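Local coordinates for periplasmic oligopeptide-binding protein (Burkholderia pseudomallei, PDB 3ZS6) that probably captures oligopeptides in the periplasm and delivers them to an ABC transporter for uptake across the inner membrane, at residues 101-113 and 136-148. Sequence-based numbering, arbitrary orientation.
Sequences YTILVEFVKNASA and VKTEVPVSYFPEL
F107 brings ring atom CD2 to L148 CD2, 3.6 Å away, and V142 CG2, 3.9 Å away, while Y144 OH lies near CE2. L104 extends this apolar patch: its CD2 sits 4.1 Å from L148 CG. Deeper in, V108 CG2 touches both V136 CG1 and F145 CZ, and W89 of helix 82-93 adds cover. Backbone bonds fasten this packed side: E139 N donates to F107 O (2.9 Å), and K109 N to K137 O (2.7 Å). These two bonds straddle V108 and T138, a non-hydrogen-bonded pair forming a single antiparallel bridge, and fix the loop ahead of helix 111-115 to the end of strand 133-137, part of an antiparallel sheet in this family 5 solute-binding protein, and to the residues just after it. Toward solvent the contact turns polar and watery. E139, bent at chi2 (-79°), folds back over the type II turn V108-A111, and N110 N reaches OE2 from above the carboxylate plane, 2.6 Å away. Two waters lie at OE2: one accepts from S112 N and lies near E106 O, the other accepts from A113 N and donates to OE2. K109 passes across the carboxylate with its CD 3.4 Å from E139 OE1, yet NZ stays 5.0 Å from that oxygen.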
ATOM      1  N   TYR A 101       1.119   5.951  -9.758  1.00 13.71           N
ATOM      2  CA  TYR A 101       1.333   6.389  -8.380  1.00 16.51           C
ATOM      3  C   TYR A 101       1.715   7.851  -8.253  1.00 13.31           C
ATOM      4  O   TYR A 101       2.594   8.199  -7.471  1.00 22.24           O
ATOM      5  CB  TYR A 101       2.375   5.514  -7.670  1.00 15.70           C
ATOM      6  CG  TYR A 101       1.957   5.102  -6.267  1.00 15.26           C
ATOM      7  CD1 TYR A 101       1.147   3.988  -6.069  1.00 11.46           C
ATOM      8  CD2 TYR A 101       2.356   5.829  -5.152  1.00 10.93           C
ATOM      9  CE1 TYR A 101       0.757   3.601  -4.807  1.00 14.74           C
ATOM     10  CE2 TYR A 101       1.970   5.444  -3.863  1.00 11.13           C
ATOM     11  CZ  TYR A 101       1.169   4.322  -3.707  1.00 12.62           C
ATOM     12  OH  TYR A 101       0.759   3.910  -2.459  1.00 10.96           O
ATOM     13  N   THR A 102       1.037   8.714  -9.001  1.00 15.27           N
ATOM     14  CA  THR A 102       1.300  10.150  -8.910  1.00 19.30           C
ATOM     15  C   THR A 102       0.839  10.754  -7.577  1.00 19.96           C
ATOM     16  O   THR A 102       1.167  11.894  -7.258  1.00 16.38           O
ATOM     17  CB  THR A 102       0.643  10.917 -10.076  1.00 20.17           C
ATOM     18  OG1 THR A 102      -0.753  10.609 -10.122  1.00 14.39           O
ATOM     19  CG2 THR A 102       1.288  10.532 -11.412  1.00 13.85           C
ATOM     20  N   ILE A 103       0.081   9.989  -6.795  1.00 23.22           N
ATOM     21  CA  ILE A 103      -0.476  10.510  -5.545  1.00 18.64           C
ATOM     22  C   ILE A 103       0.590  11.061  -4.590  1.00 19.30           C
ATOM     23  O   ILE A 103       0.361  12.069  -3.923  1.00 19.64           O
ATOM     24  CB  ILE A 103      -1.344   9.462  -4.809  1.00 16.81           C
ATOM     25  CG1 ILE A 103      -0.539   8.183  -4.553  1.00 21.08           C
ATOM     26  CG2 ILE A 103      -2.623   9.162  -5.615  1.00 19.37           C
ATOM     27  CD1 ILE A 103      -1.261   7.146  -3.705  1.00 16.97           C
ATOM     28  N   LEU A 104       1.750  10.411  -4.526  1.00  9.10           N
ATOM     29  CA  LEU A 104       2.791  10.842  -3.590  1.00 16.45           C
ATOM     30  C   LEU A 104       3.432  12.181  -3.957  1.00 20.03           C
ATOM     31  O   LEU A 104       3.807  12.953  -3.076  1.00 26.65           O
ATOM     32  CB  LEU A 104       3.883   9.769  -3.426  1.00 18.47           C
ATOM     33  CG  LEU A 104       3.488   8.571  -2.562  1.00 18.90           C
ATOM     34  CD1 LEU A 104       4.675   7.632  -2.349  1.00 16.35           C
ATOM     35  CD2 LEU A 104       2.924   9.037  -1.236  1.00 17.38           C
ATOM     36  N   VAL A 105       3.551  12.461  -5.250  1.00 17.54           N
ATOM     37  CA  VAL A 105       4.156  13.715  -5.679  1.00 25.12           C
ATOM     38  C   VAL A 105       3.097  14.814  -5.750  1.00 20.63           C
ATOM     39  O   VAL A 105       3.403  15.991  -5.929  1.00 20.05           O
ATOM     40  CB  VAL A 105       4.872  13.560  -7.036  1.00 27.65           C
ATOM     41  CG1 VAL A 105       3.856  13.555  -8.176  1.00 17.53           C
ATOM     42  CG2 VAL A 105       5.904  14.668  -7.222  1.00 24.17           C
ATOM     43  N   GLU A 106       1.845  14.424  -5.567  1.00 19.73           N
ATOM     44  CA  GLU A 106       0.731  15.352  -5.709  1.00 26.75           C
ATOM     45  C   GLU A 106       0.778  16.500  -4.696  1.00 24.74           C
ATOM     46  O   GLU A 106       0.228  17.573  -4.952  1.00 24.57           O
ATOM     47  CB  GLU A 106      -0.598  14.601  -5.606  1.00 29.69           C
ATOM     48  CG  GLU A 106      -1.672  15.081  -6.558  1.00 39.49           C
ATOM     49  CD  GLU A 106      -2.896  14.179  -6.541  1.00 47.40           C
ATOM     50  OE1 GLU A 106      -2.798  13.034  -7.030  1.00 47.33           O
ATOM     51  OE2 GLU A 106      -3.952  14.610  -6.031  1.00 49.40           O
ATOM     52  N   PHE A 107       1.431  16.284  -3.556  1.00 28.86           N
ATOM     53  CA  PHE A 107       1.526  17.337  -2.541  1.00 37.79           C
ATOM     54  C   PHE A 107       2.497  18.435  -2.976  1.00 36.45           C
ATOM     55  O   PHE A 107       2.462  19.552  -2.457  1.00 37.15           O
ATOM     56  CB  PHE A 107       1.974  16.779  -1.184  1.00 52.22           C
ATOM     57  CG  PHE A 107       0.992  15.839  -0.546  1.00 63.51           C
ATOM     58  CD1 PHE A 107      -0.123  15.391  -1.236  1.00 72.62           C
ATOM     59  CD2 PHE A 107       1.185  15.405   0.758  1.00 65.97           C
ATOM     60  CE1 PHE A 107      -1.024  14.521  -0.640  1.00 75.48           C
ATOM     61  CE2 PHE A 107       0.288  14.539   1.360  1.00 69.79           C
ATOM     62  CZ  PHE A 107      -0.818  14.097   0.660  1.00 73.61           C
ATOM     63  N   VAL A 108       3.371  18.111  -3.925  1.00 27.50           N
ATOM     64  CA  VAL A 108       4.373  19.067  -4.379  1.00 23.94           C
ATOM     65  C   VAL A 108       3.774  20.158  -5.267  1.00 28.11           C
ATOM     66  O   VAL A 108       2.849  19.912  -6.045  1.00 22.63           O
ATOM     67  CB  VAL A 108       5.537  18.368  -5.094  1.00 20.71           C
ATOM     68  CG1 VAL A 108       6.600  19.380  -5.493  1.00 16.38           C
ATOM     69  CG2 VAL A 108       6.134  17.297  -4.186  1.00 19.65           C
ATOM     70  N   LYS A 109       4.317  21.365  -5.133  1.00 26.00           N
ATOM     71  CA  LYS A 109       3.799  22.542  -5.811  1.00 28.08           C
ATOM     72  C   LYS A 109       3.723  22.341  -7.320  1.00 20.94           C
ATOM     73  O   LYS A 109       4.701  21.934  -7.957  1.00 22.41           O
ATOM     74  CB  LYS A 109       4.657  23.766  -5.468  1.00 31.58           C
ATOM     75  CG  LYS A 109       4.080  25.087  -5.932  1.00 43.05           C
ATOM     76  CD  LYS A 109       2.681  25.302  -5.371  1.00 54.72           C
ATOM     77  CE  LYS A 109       2.201  26.730  -5.598  1.00 61.00           C
ATOM     78  NZ  LYS A 109       2.973  27.703  -4.771  1.00 63.54           N
ATOM     79  N   ASN A 110       2.542  22.595  -7.872  1.00 19.30           N
ATOM     80  CA  ASN A 110       2.291  22.475  -9.303  1.00 21.25           C
ATOM     81  C   ASN A 110       2.063  21.050  -9.815  1.00 22.13           C
ATOM     82  O   ASN A 110       1.722  20.860 -10.978  1.00 24.68           O
ATOM     83  CB  ASN A 110       3.413  23.136 -10.102  1.00 27.87           C
ATOM     84  CG  ASN A 110       3.389  24.647  -9.998  1.00 37.50           C
ATOM     85  OD1 ASN A 110       2.355  25.247  -9.708  1.00 33.60           O
ATOM     86  ND2 ASN A 110       4.531  25.271 -10.237  1.00 34.78           N
ATOM     87  N   ALA A 111       2.254  20.055  -8.956  1.00 20.94           N
ATOM     88  CA  ALA A 111       2.117  18.658  -9.389  1.00 20.64           C
ATOM     89  C   ALA A 111       0.769  18.357 -10.064  1.00 25.48           C
ATOM     90  O   ALA A 111       0.727  17.708 -11.115  1.00 21.15           O
ATOM     91  CB  ALA A 111       2.367  17.697  -8.224  1.00 16.15           C
ATOM     92  N   SER A 112      -0.323  18.824  -9.462  1.00 22.92           N
ATOM     93  CA  SER A 112      -1.661  18.607 -10.024  1.00 33.26           C
ATOM     94  C   SER A 112      -1.768  19.074 -11.475  1.00 29.10           C
ATOM     95  O   SER A 112      -2.222  18.332 -12.352  1.00 22.33           O
ATOM     96  CB  SER A 112      -2.726  19.331  -9.190  1.00 40.90           C
ATOM     97  OG  SER A 112      -2.814  18.789  -7.887  1.00 44.67           O
ATOM     98  N   ALA A 113      -1.358  20.315 -11.718  1.00 24.66           N
ATOM     99  CA  ALA A 113      -1.412  20.890 -13.052  1.00 26.44           C
ATOM    100  C   ALA A 113      -0.565  20.075 -14.032  1.00 23.19           C
ATOM    101  O   ALA A 113      -0.960  19.848 -15.175  1.00 29.25           O
ATOM    102  CB  ALA A 113      -0.956  22.341 -13.019  1.00 28.79           C
ATOM    103  N   VAL A 136      11.903  21.601  -1.446  1.00 24.20           N
ATOM    104  CA  VAL A 136      10.582  21.176  -1.900  1.00 24.15           C
ATOM    105  C   VAL A 136       9.493  22.141  -1.435  1.00 23.94           C
ATOM    106  O   VAL A 136       9.345  22.403  -0.236  1.00 26.32           O
ATOM    107  CB  VAL A 136      10.237  19.743  -1.425  1.00 21.48           C
ATOM    108  CG1 VAL A 136       8.842  19.337  -1.911  1.00 19.46           C
ATOM    109  CG2 VAL A 136      11.276  18.759  -1.923  1.00 19.77           C
ATOM    110  N   LYS A 137       8.753  22.684  -2.395  1.00 21.45           N
ATOM    111  CA  LYS A 137       7.587  23.512  -2.107  1.00 27.22           C
ATOM    112  C   LYS A 137       6.341  22.646  -2.230  1.00 30.86           C
ATOM    113  O   LYS A 137       6.191  21.925  -3.212  1.00 36.07           O
ATOM    114  CB  LYS A 137       7.493  24.669  -3.105  1.00 24.50           C
ATOM    115  CG  LYS A 137       8.666  25.642  -3.064  1.00 36.53           C
ATOM    116  CD  LYS A 137       8.414  26.775  -2.086  1.00 32.52           C
ATOM    117  CE  LYS A 137       9.540  27.791  -2.137  1.00 35.56           C
ATOM    118  NZ  LYS A 137       9.306  28.909  -1.190  1.00 37.92           N
ATOM    119  N   THR A 138       5.454  22.716  -1.241  1.00 29.73           N
ATOM    120  CA  THR A 138       4.207  21.957  -1.270  1.00 28.19           C
ATOM    121  C   THR A 138       3.022  22.888  -1.493  1.00 32.18           C
ATOM    122  O   THR A 138       3.089  24.070  -1.155  1.00 33.10           O
ATOM    123  CB  THR A 138       3.982  21.173   0.038  1.00 25.49           C
ATOM    124  OG1 THR A 138       4.025  22.076   1.150  1.00 26.24           O
ATOM    125  CG2 THR A 138       5.051  20.102   0.213  1.00 25.89           C
ATOM    126  N   GLU A 139       1.941  22.347  -2.056  1.00 29.76           N
ATOM    127  CA  GLU A 139       0.735  23.129  -2.351  1.00 32.01           C
ATOM    128  C   GLU A 139       0.097  23.676  -1.083  1.00 25.31           C
ATOM    129  O   GLU A 139      -0.403  24.793  -1.063  1.00 32.44           O
ATOM    130  CB  GLU A 139      -0.295  22.271  -3.095  1.00 34.02           C
ATOM    131  CG  GLU A 139       0.118  21.856  -4.495  1.00 39.24           C
ATOM    132  CD  GLU A 139      -0.070  22.961  -5.519  1.00 38.82           C
ATOM    133  OE1 GLU A 139      -0.492  24.070  -5.130  1.00 36.98           O
ATOM    134  OE2 GLU A 139       0.202  22.717  -6.713  1.00 39.40           O
ATOM    135  N   VAL A 140       0.095  22.863  -0.034  1.00 25.49           N
ATOM    136  CA  VAL A 140      -0.423  23.257   1.267  1.00 32.02           C
ATOM    137  C   VAL A 140       0.560  22.750   2.311  1.00 30.56           C
ATOM    138  O   VAL A 140       1.395  21.907   2.010  1.00 24.37           O
ATOM    139  CB  VAL A 140      -1.797  22.628   1.544  1.00 36.78           C
ATOM    140  CG1 VAL A 140      -2.838  23.174   0.578  1.00 43.27           C
ATOM    141  CG2 VAL A 140      -1.716  21.107   1.435  1.00 28.30           C
ATOM    142  N   PRO A 141       0.472  23.264   3.542  1.00 29.55           N
ATOM    143  CA  PRO A 141       1.425  22.777   4.544  1.00 31.10           C
ATOM    144  C   PRO A 141       1.219  21.299   4.883  1.00 31.00           C
ATOM    145  O   PRO A 141       0.086  20.845   5.063  1.00 28.06           O
ATOM    146  CB  PRO A 141       1.164  23.679   5.761  1.00 35.53           C
ATOM    147  CG  PRO A 141      -0.161  24.352   5.491  1.00 39.36           C
ATOM    148  CD  PRO A 141      -0.302  24.427   4.006  1.00 34.06           C
ATOM    149  N   VAL A 142       2.326  20.563   4.952  1.00 25.96           N
ATOM    150  CA  VAL A 142       2.313  19.138   5.263  1.00 24.64           C
ATOM    151  C   VAL A 142       3.362  18.869   6.338  1.00 22.52           C
ATOM    152  O   VAL A 142       4.561  18.884   6.062  1.00 24.74           O
ATOM    153  CB  VAL A 142       2.632  18.282   4.012  1.00 21.42           C
ATOM    154  CG1 VAL A 142       2.619  16.786   4.353  1.00 20.22           C
ATOM    155  CG2 VAL A 142       1.660  18.596   2.883  1.00 20.90           C
ATOM    156  N   SER A 143       2.914  18.613   7.559  1.00 25.46           N
ATOM    157  CA  SER A 143       3.828  18.564   8.698  1.00 25.09           C
ATOM    158  C   SER A 143       4.680  17.295   8.705  1.00 25.67           C
ATOM    159  O   SER A 143       5.719  17.245   9.353  1.00 19.97           O
ATOM    160  CB  SER A 143       3.049  18.679  10.011  1.00 23.55           C
ATOM    161  OG  SER A 143       2.244  17.529  10.220  1.00 26.02           O
ATOM    162  N   TYR A 144       4.222  16.274   7.987  1.00 20.00           N
ATOM    163  CA  TYR A 144       4.852  14.964   8.006  1.00 17.89           C
ATOM    164  C   TYR A 144       5.507  14.636   6.661  1.00 17.90           C
ATOM    165  O   TYR A 144       5.798  13.474   6.364  1.00 16.42           O
ATOM    166  CB  TYR A 144       3.807  13.899   8.341  1.00 19.51           C
ATOM    167  CG  TYR A 144       2.542  14.009   7.502  1.00 19.65           C
ATOM    168  CD1 TYR A 144       2.454  13.394   6.258  1.00 18.68           C
ATOM    169  CD2 TYR A 144       1.444  14.736   7.956  1.00 18.51           C
ATOM    170  CE1 TYR A 144       1.307  13.493   5.488  1.00 14.50           C
ATOM    171  CE2 TYR A 144       0.293  14.847   7.201  1.00 23.36           C
ATOM    172  CZ  TYR A 144       0.225  14.222   5.968  1.00 25.03           C
ATOM    173  OH  TYR A 144      -0.921  14.333   5.214  1.00 25.81           O
ATOM    174  N   PHE A 145       5.748  15.660   5.851  1.00 20.50           N
ATOM    175  CA  PHE A 145       6.218  15.420   4.496  1.00 17.19           C
ATOM    176  C   PHE A 145       7.390  14.438   4.394  1.00 19.09           C
ATOM    177  O   PHE A 145       7.452  13.646   3.457  1.00 17.48           O
ATOM    178  CB  PHE A 145       6.535  16.722   3.749  1.00 21.18           C
ATOM    179  CG  PHE A 145       6.872  16.495   2.303  1.00 22.13           C
ATOM    180  CD1 PHE A 145       5.890  16.073   1.414  1.00 17.26           C
ATOM    181  CD2 PHE A 145       8.174  16.638   1.842  1.00 20.56           C
ATOM    182  CE1 PHE A 145       6.192  15.828   0.079  1.00 15.49           C
ATOM    183  CE2 PHE A 145       8.486  16.397   0.509  1.00 24.56           C
ATOM    184  CZ  PHE A 145       7.486  15.982  -0.378  1.00 19.20           C
ATOM    185  N   PRO A 146       8.329  14.479   5.352  1.00 16.71           N
ATOM    186  CA  PRO A 146       9.456  13.554   5.186  1.00 11.19           C
ATOM    187  C   PRO A 146       9.056  12.070   5.146  1.00 17.10           C
ATOM    188  O   PRO A 146       9.754  11.296   4.493  1.00 14.28           O
ATOM    189  CB  PRO A 146      10.354  13.872   6.394  1.00 22.47           C
ATOM    190  CG  PRO A 146      10.060  15.324   6.691  1.00 21.49           C
ATOM    191  CD  PRO A 146       8.571  15.474   6.415  1.00 18.74           C
ATOM    192  N   GLU A 147       7.967  11.686   5.812  1.00 20.82           N
ATOM    193  CA  GLU A 147       7.479  10.303   5.750  1.00 20.49           C
ATOM    194  C   GLU A 147       7.232   9.834   4.322  1.00 17.60           C
ATOM    195  O   GLU A 147       7.528   8.685   3.978  1.00 13.48           O
ATOM    196  CB  GLU A 147       6.178  10.136   6.547  1.00 21.38           C
ATOM    197  CG  GLU A 147       6.368   9.987   8.037  1.00 21.73           C
ATOM    198  CD  GLU A 147       5.057   9.747   8.769  1.00 24.80           C
ATOM    199  OE1 GLU A 147       4.503   8.626   8.671  1.00 18.81           O
ATOM    200  OE2 GLU A 147       4.591  10.676   9.455  1.00 22.62           O
ATOM    201  N   LEU A 148       6.663  10.717   3.502  1.00 14.82           N
ATOM    202  CA  LEU A 148       6.340  10.372   2.124  1.00 17.38           C
ATOM    203  C   LEU A 148       7.585  10.032   1.310  1.00 16.26           C
ATOM    204  O   LEU A 148       7.554   9.132   0.468  1.00 15.82           O
ATOM    205  CB  LEU A 148       5.559  11.507   1.438  1.00 16.08           C
ATOM    206  CG  LEU A 148       4.050  11.576   1.726  1.00 18.21           C
ATOM    207  CD1 LEU A 148       3.784  11.938   3.179  1.00 18.73           C
ATOM    208  CD2 LEU A 148       3.362  12.567   0.791  1.00 22.96           C
TER
HETATM  209  O   HOH W   1      -0.399  19.855  -6.709  1.00 29.11           O
HETATM  210  O   HOH W   2      -1.189  22.306  -9.141  1.00 31.31           O